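Local coordinates for protein insecticidal Delta-Endotoxin Cry8Ea1 (PDB 3EB7) that is toxic to the soil-dwelling larvae of Holotrichia parallela and, as in other three-domain Cry toxins, probably acts by forming pores in gut-cell membranes, at residues I302-S307 and Q318-T323. Sequence-based numbering, arbitrary orientation.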
loop_
_atom_site.group_PDB
_atom_site.type_symbol
_atom_site.label_atom_id
_atom_site.label_comp_id
_atom_site.label_asym_id
_atom_site.label_seq_id
_atom_site.Cartn_x
_atom_site.Cartn_y
_atom_site.Cartn_z
ATOM N N ILE A 302 -1.026 11.405 -27.909
ATOM C CA ILE A 302 -0.826 12.856 -27.716
ATOM C C ILE A 302 -1.806 13.524 -26.723
ATOM O O ILE A 302 -1.672 14.709 -26.423
ATOM C CB ILE A 302 -0.851 13.679 -29.051
ATOM C CG1 ILE A 302 -2.227 13.580 -29.732
ATOM C CG2 ILE A 302 0.270 13.277 -29.965
ATOM C CD1 ILE A 302 -2.424 14.540 -30.950
ATOM N N GLY A 303 -2.781 12.774 -26.225
ATOM C CA GLY A 303 -3.740 13.283 -25.245
ATOM C C GLY A 303 -4.734 12.193 -24.921
ATOM O O GLY A 303 -4.801 11.182 -25.632
ATOM N N HIS A 304 -5.480 12.356 -23.833
ATOM C CA HIS A 304 -6.521 11.401 -23.446
ATOM C C HIS A 304 -7.583 12.056 -22.597
ATOM O O HIS A 304 -7.399 13.132 -22.031
ATOM C CB HIS A 304 -5.947 10.162 -22.729
ATOM C CG HIS A 304 -5.325 10.441 -21.394
ATOM N ND1 HIS A 304 -4.005 10.817 -21.250
ATOM C CD2 HIS A 304 -5.830 10.354 -20.139
ATOM C CE1 HIS A 304 -3.734 10.984 -19.967
ATOM N NE2 HIS A 304 -4.814 10.681 -19.267
ATOM N N GLN A 305 -8.702 11.369 -22.519
ATOM C CA GLN A 305 -9.826 11.764 -21.706
ATOM C C GLN A 305 -10.077 10.578 -20.791
ATOM O O GLN A 305 -10.154 9.441 -21.231
ATOM C CB GLN A 305 -11.020 12.055 -22.628
ATOM C CG GLN A 305 -12.016 12.991 -22.034
ATOM C CD GLN A 305 -13.401 12.884 -22.640
ATOM O OE1 GLN A 305 -13.903 13.849 -23.174
ATOM N NE2 GLN A 305 -14.026 11.725 -22.538
ATOM N N ILE A 306 -10.149 10.809 -19.507
ATOM C CA ILE A 306 -10.247 9.706 -18.572
ATOM C C ILE A 306 -11.403 9.930 -17.618
ATOM O O ILE A 306 -11.595 11.039 -17.120
ATOM C CB ILE A 306 -8.890 9.470 -17.794
ATOM C CG1 ILE A 306 -9.017 8.280 -16.815
ATOM C CG2 ILE A 306 -8.401 10.762 -17.075
ATOM C CD1 ILE A 306 -7.678 7.763 -16.323
ATOM N N SER A 307 -12.181 8.877 -17.372
ATOM C CA SER A 307 -13.282 8.939 -16.421
ATOM C C SER A 307 -13.007 7.963 -15.310
ATOM O O SER A 307 -12.549 6.823 -15.555
ATOM C CB SER A 307 -14.629 8.603 -17.084
ATOM O OG SER A 307 -14.979 9.541 -18.095
ATOM N N GLN A 318 -11.693 13.991 -16.690
ATOM C CA GLN A 318 -10.680 14.999 -16.968
ATOM C C GLN A 318 -10.000 14.710 -18.304
ATOM O O GLN A 318 -10.045 13.600 -18.833
ATOM C CB GLN A 318 -9.643 15.122 -15.832
ATOM C CG GLN A 318 -10.190 14.925 -14.389
ATOM C CD GLN A 318 -10.892 16.156 -13.722
ATOM O OE1 GLN A 318 -10.933 17.290 -14.264
ATOM N NE2 GLN A 318 -11.447 15.917 -12.516
ATOM N N THR A 319 -9.356 15.736 -18.826
ATOM C CA THR A 319 -8.728 15.742 -20.120
ATOM C C THR A 319 -7.261 16.027 -19.894
ATOM O O THR A 319 -6.919 16.794 -18.984
ATOM C CB THR A 319 -9.406 16.852 -20.950
ATOM O OG1 THR A 319 -10.363 16.246 -21.811
ATOM C CG2 THR A 319 -8.462 17.632 -21.775
ATOM N N TYR A 320 -6.403 15.405 -20.711
ATOM C CA TYR A 320 -4.955 15.651 -20.710
ATOM C C TYR A 320 -4.419 15.704 -22.106
ATOM O O TYR A 320 -4.842 14.918 -22.948
ATOM C CB TYR A 320 -4.208 14.507 -20.008
ATOM C CG TYR A 320 -4.413 14.459 -18.525
ATOM C CD1 TYR A 320 -3.527 15.114 -17.679
ATOM C CD2 TYR A 320 -5.480 13.756 -17.961
ATOM C CE1 TYR A 320 -3.670 15.054 -16.324
ATOM C CE2 TYR A 320 -5.642 13.714 -16.583
ATOM C CZ TYR A 320 -4.738 14.387 -15.792
ATOM O OH TYR A 320 -4.851 14.377 -14.436
ATOM N N GLY A 321 -3.482 16.613 -22.335
ATOM C CA GLY A 321 -2.772 16.699 -23.595
ATOM C C GLY A 321 -3.597 17.325 -24.698
ATOM O O GLY A 321 -4.422 18.214 -24.443
ATOM N N THR A 322 -3.355 16.883 -25.927
ATOM C CA THR A 322 -4.103 17.355 -27.068
ATOM C C THR A 322 -5.240 16.393 -27.360
ATOM O O THR A 322 -5.032 15.184 -27.527
ATOM C CB THR A 322 -3.173 17.513 -28.267
ATOM O OG1 THR A 322 -2.175 18.472 -27.919
ATOM C CG2 THR A 322 -3.922 17.989 -29.549
ATOM N N THR A 323 -6.456 16.925 -27.371
ATOM C CA THR A 323 -7.630 16.098 -27.634
ATOM C C THR A 323 -8.533 16.695 -28.707
ATOM O O THR A 323 -9.665 16.308 -28.817
ATOM C CB THR A 323 -8.469 15.827 -26.346
ATOM O OG1 THR A 323 -9.035 17.063 -25.876
ATOM C CG2 THR A 323 -7.612 15.188 -25.220
#
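His304 and Tyr320 face each other as a hydrogen-bonded antiparallel pair, and their side chains extend alongside one another from the same face of the sheet. The ring planes differ by only 18°. With centroids 5.0 Å apart, however, the rings are displaced too far to stack face on face. Over one face of the imidazole, toward its rim, is instead the Tyr320 methylene: CB sits 3.9 Å from the His304 ring centroid, a CH-pi contact. A His304 chi1 of 66°, with CG between the backbone N and carbonyl carbon, turns the imidazole to lie alongside Tyr320. Further along the phenol, Ile306 CG2 reaches the ring edge at Tyr320 CE2, 4.1 Å away.

Strands 296-310 and 316-321 are consecutive in sequence and antiparallel, a beta hairpin at one margin of a four-stranded antiparallel sheet in the toxin's middle domain. Tyr320 N donates to His304 O at 2.8 Å, while Ile306 N meets Gln318 O with a nearly straight N-H...O angle of 170°. Beyond the strand end, Thr322 N still bonds to Ile302 O. The backbones close to 3.9 Å between Gly303 CA and Gly321 CA, where neither residue has a side chain to interpose, and Gly303 CA also makes a CA-H...O contact with Thr322 O.

In the second shell, His304 NE2 bonds to Val419 O and ND1 to Trp301 NE1, fixing the imidazole's rotation from both nitrogens. Tyr418 and Thr420 of strand 414-422 touch Tyr320, and on the far side of strand 296-310 Ile302 and Gly303 both pair with Tyr286 of strand 278-292, a classic beta bulge.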